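Local coordinates for ZmpA Glycopeptidase (Clostridium perfringens, PDB 6XSX), which is a glycopeptidase, a metalloprotease whose M60 peptidase catalytic module probably cleaves the peptide backbone of glycosylated proteins, at residues 24-29 and 132-137. Numbering follows the deposited sequence.
Sequences VFELQS and GRKPKI
Phe25 and Ile137 form a hydrogen-bonded antiparallel pair that joins strand 24-26, at the border of a small four-stranded antiparallel sheet in the M60 peptidase catalytic module, to strand 136-140. Each residue both gives and takes a backbone bond: Phe25 N reaches Ile137 O at 2.9 Å, and Ile137 N returns to Phe25 O. A third bond, Leu27 N to Pro135 O at 2.8 Å, carries the ladder past the end of the strand, its donor tilted 18° from the carbonyl plane. The other border of strand 136-140 belongs to strand 60-66, where the backbone of Lys136 hydrogen-bonds to that of Asp66.

The side chains sort onto two faces. On one, the Phe25 ring presents an edge to Ile137 O, with CD1 3.7 Å away, while Leu27 CD1 comes loosely against Ile137 CG2; Thr122 of strand 117-123 touches both Leu27 and Ile137 here, tying this side to the larger mixed sheet. On the other face, Glu26 and Lys136, a non-hydrogen-bonded pair, lie side by side and point the same way. Glu26 puts CG anti to its backbone N (chi1 -169°) and runs on extended, which brings its carboxylate level with the Lys136 ammonium; OE2 and NZ form a long salt bridge of 3.8 Å. Lys134 crosses the Glu26 chain at about a right angle, its CB 3.8 Å from Glu26 CG, and its aliphatic part also packs against Leu27 O.

Two waters bridge the segments. One molecule lies between Glu26 OE2 and Lys134 O. Farther along, beyond the paired strands, Ser29 OG bonds to Gln131 OE1 and also accepts a hydrogen bond from a second water, which donates its other proton to Gly132 O at 2.6 Å.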
ATOM      1  N   VAL A  24      11.962 -16.202  30.730  1.00 29.14           N
ATOM      2  CA  VAL A  24      10.923 -15.360  31.305  1.00 30.20           C
ATOM      3  C   VAL A  24      10.798 -14.097  30.449  1.00 30.45           C
ATOM      4  O   VAL A  24      11.771 -13.369  30.271  1.00 31.82           O
ATOM      5  CB  VAL A  24      11.175 -15.053  32.796  1.00 31.10           C
ATOM      6  CG1 VAL A  24      10.228 -13.988  33.341  1.00 31.74           C
ATOM      7  CG2 VAL A  24      11.123 -16.308  33.662  1.00 30.69           C
ATOM      8  N   PHE A  25       9.602 -13.884  29.888  1.00 29.08           N
ATOM      9  CA  PHE A  25       9.289 -12.708  29.088  1.00 29.86           C
ATOM     10  C   PHE A  25       8.431 -11.769  29.923  1.00 26.80           C
ATOM     11  O   PHE A  25       7.412 -12.184  30.472  1.00 26.33           O
ATOM     12  CB  PHE A  25       8.399 -13.056  27.887  1.00 31.59           C
ATOM     13  CG  PHE A  25       8.957 -14.050  26.904  1.00 32.92           C
ATOM     14  CD1 PHE A  25       8.885 -15.414  27.153  1.00 33.73           C
ATOM     15  CD2 PHE A  25       9.528 -13.624  25.710  1.00 36.03           C
ATOM     16  CE1 PHE A  25       9.394 -16.328  26.240  1.00 35.62           C
ATOM     17  CE2 PHE A  25      10.039 -14.538  24.796  1.00 36.44           C
ATOM     18  CZ  PHE A  25       9.973 -15.891  25.064  1.00 36.21           C
ATOM     19  N   GLU A  26       8.836 -10.502  29.984  1.00 24.85           N
ATOM     20  CA  GLU A  26       7.994  -9.467  30.557  1.00 24.84           C
ATOM     21  C   GLU A  26       7.247  -8.778  29.414  1.00 24.13           C
ATOM     22  O   GLU A  26       7.867  -8.361  28.438  1.00 23.88           O
ATOM     23  CB  GLU A  26       8.879  -8.522  31.373  1.00 25.66           C
ATOM     24  CG  GLU A  26       8.106  -7.552  32.231  1.00 28.57           C
ATOM     25  CD  GLU A  26       8.984  -6.744  33.174  1.00 31.62           C
ATOM     26  OE1 GLU A  26      10.003  -6.221  32.713  1.00 33.74           O
ATOM     27  OE2 GLU A  26       8.642  -6.643  34.365  1.00 32.10           O
ATOM     28  N   LEU A  27       5.915  -8.671  29.528  1.00 22.47           N
ATOM     29  CA  LEU A  27       5.107  -8.163  28.428  1.00 21.96           C
ATOM     30  C   LEU A  27       4.632  -6.739  28.709  1.00 23.65           C
ATOM     31  O   LEU A  27       4.036  -6.456  29.752  1.00 22.93           O
ATOM     32  CB  LEU A  27       3.924  -9.103  28.157  1.00 20.55           C
ATOM     33  CG  LEU A  27       4.266 -10.527  27.699  1.00 20.34           C
ATOM     34  CD1 LEU A  27       2.999 -11.315  27.396  1.00 19.36           C
ATOM     35  CD2 LEU A  27       5.171 -10.537  26.470  1.00 19.27           C
ATOM     36  N   GLN A  28       4.896  -5.853  27.738  1.00 24.15           N
ATOM     37  CA  GLN A  28       4.381  -4.497  27.736  1.00 23.94           C
ATOM     38  C   GLN A  28       2.857  -4.579  27.677  1.00 23.33           C
ATOM     39  O   GLN A  28       2.314  -5.513  27.084  1.00 22.29           O
ATOM     40  CB  GLN A  28       4.971  -3.754  26.532  1.00 25.35           C
ATOM     41  CG  GLN A  28       4.647  -2.263  26.485  1.00 26.22           C
ATOM     42  CD  GLN A  28       5.048  -1.619  25.174  1.00 29.29           C
ATOM     43  OE1 GLN A  28       5.582  -2.267  24.271  1.00 29.42           O
ATOM     44  NE2 GLN A  28       4.775  -0.328  25.047  1.00 28.56           N
ATOM     45  N   SER A  29       2.180  -3.636  28.344  1.00 21.58           N
ATOM     46  CA  SER A  29       0.737  -3.475  28.216  1.00 22.23           C
ATOM     47  C   SER A  29       0.460  -2.560  27.028  1.00 21.33           C
ATOM     48  O   SER A  29       0.530  -1.347  27.157  1.00 21.60           O
ATOM     49  CB  SER A  29       0.136  -2.905  29.497  1.00 22.37           C
ATOM     50  OG  SER A  29       0.497  -3.693  30.621  1.00 22.43           O
ATOM     51  N   GLY A 132      -2.273  -3.149  35.405  1.00 25.61           N
ATOM     52  CA  GLY A 132      -1.331  -3.016  36.504  1.00 24.91           C
ATOM     53  C   GLY A 132       0.079  -3.386  36.046  1.00 27.34           C
ATOM     54  O   GLY A 132       0.508  -2.966  34.970  1.00 27.16           O
ATOM     55  N   ARG A 133       0.792  -4.185  36.854  1.00 26.27           N
ATOM     56  CA  ARG A 133       2.184  -4.473  36.539  1.00 27.29           C
ATOM     57  C   ARG A 133       2.248  -5.352  35.287  1.00 27.35           C
ATOM     58  O   ARG A 133       1.308  -6.092  34.986  1.00 26.92           O
ATOM     59  CB  ARG A 133       2.944  -5.013  37.758  1.00 26.85           C
ATOM     60  CG  ARG A 133       2.646  -6.468  38.088  1.00 29.03           C
ATOM     61  CD  ARG A 133       3.652  -7.102  39.029  1.00 28.09           C
ATOM     62  NE  ARG A 133       3.271  -8.479  39.298  1.00 28.37           N
ATOM     63  CZ  ARG A 133       2.517  -8.872  40.320  1.00 29.25           C
ATOM     64  NH1 ARG A 133       2.056  -7.983  41.185  1.00 27.81           N
ATOM     65  NH2 ARG A 133       2.226 -10.156  40.474  1.00 27.88           N
ATOM     66  N   LYS A 134       3.351  -5.224  34.542  1.00 25.41           N
ATOM     67  CA  LYS A 134       3.517  -5.961  33.302  1.00 24.71           C
ATOM     68  C   LYS A 134       3.472  -7.454  33.598  1.00 24.18           C
ATOM     69  O   LYS A 134       4.144  -7.935  34.512  1.00 24.14           O
ATOM     70  CB  LYS A 134       4.863  -5.635  32.654  1.00 24.82           C
ATOM     71  CG  LYS A 134       5.011  -4.198  32.194  1.00 26.44           C
ATOM     72  CD  LYS A 134       6.370  -3.900  31.617  1.00 27.05           C
ATOM     73  CE  LYS A 134       6.685  -2.422  31.714  1.00 31.14           C
ATOM     74  NZ  LYS A 134       7.448  -1.964  30.533  1.00 32.64           N
ATOM     75  N   PRO A 135       2.707  -8.238  32.810  1.00 22.98           N
ATOM     76  CA  PRO A 135       2.735  -9.695  32.935  1.00 21.81           C
ATOM     77  C   PRO A 135       4.130 -10.265  32.676  1.00 22.88           C
ATOM     78  O   PRO A 135       4.916  -9.712  31.903  1.00 21.95           O
ATOM     79  CB  PRO A 135       1.783 -10.180  31.828  1.00 21.11           C
ATOM     80  CG  PRO A 135       0.925  -8.978  31.506  1.00 21.68           C
ATOM     81  CD  PRO A 135       1.807  -7.767  31.746  1.00 22.16           C
ATOM     82  N   LYS A 136       4.420 -11.380  33.348  1.00 22.41           N
ATOM     83  CA  LYS A 136       5.580 -12.193  33.046  1.00 23.72           C
ATOM     84  C   LYS A 136       5.062 -13.567  32.654  1.00 24.30           C
ATOM     85  O   LYS A 136       4.139 -14.070  33.292  1.00 23.91           O
ATOM     86  CB  LYS A 136       6.473 -12.350  34.279  1.00 24.80           C
ATOM     87  CG  LYS A 136       7.166 -11.082  34.752  1.00 27.37           C
ATOM     88  CD  LYS A 136       7.563 -11.164  36.214  1.00 29.95           C
ATOM     89  CE  LYS A 136       8.453 -10.022  36.652  1.00 33.13           C
ATOM     90  NZ  LYS A 136       9.691  -9.976  35.841  1.00 35.15           N
ATOM     91  N   ILE A 137       5.631 -14.149  31.591  1.00 23.05           N
ATOM     92  CA  ILE A 137       5.260 -15.512  31.255  1.00 24.43           C
ATOM     93  C   ILE A 137       6.509 -16.331  30.949  1.00 23.10           C
ATOM     94  O   ILE A 137       7.553 -15.788  30.572  1.00 21.64           O
ATOM     95  CB  ILE A 137       4.197 -15.606  30.134  1.00 25.94           C
ATOM     96  CG1 ILE A 137       4.794 -15.482  28.734  1.00 26.37           C
ATOM     97  CG2 ILE A 137       3.039 -14.635  30.351  1.00 27.13           C
ATOM     98  CD1 ILE A 137       3.868 -15.987  27.649  1.00 29.44           C
TER
HETATM   99  O   HOH W   1       6.419  -7.294  35.815  1.00 25.20           O
HETATM  100  O   HOH W   2       1.634  -2.537  32.651  1.00 22.94           O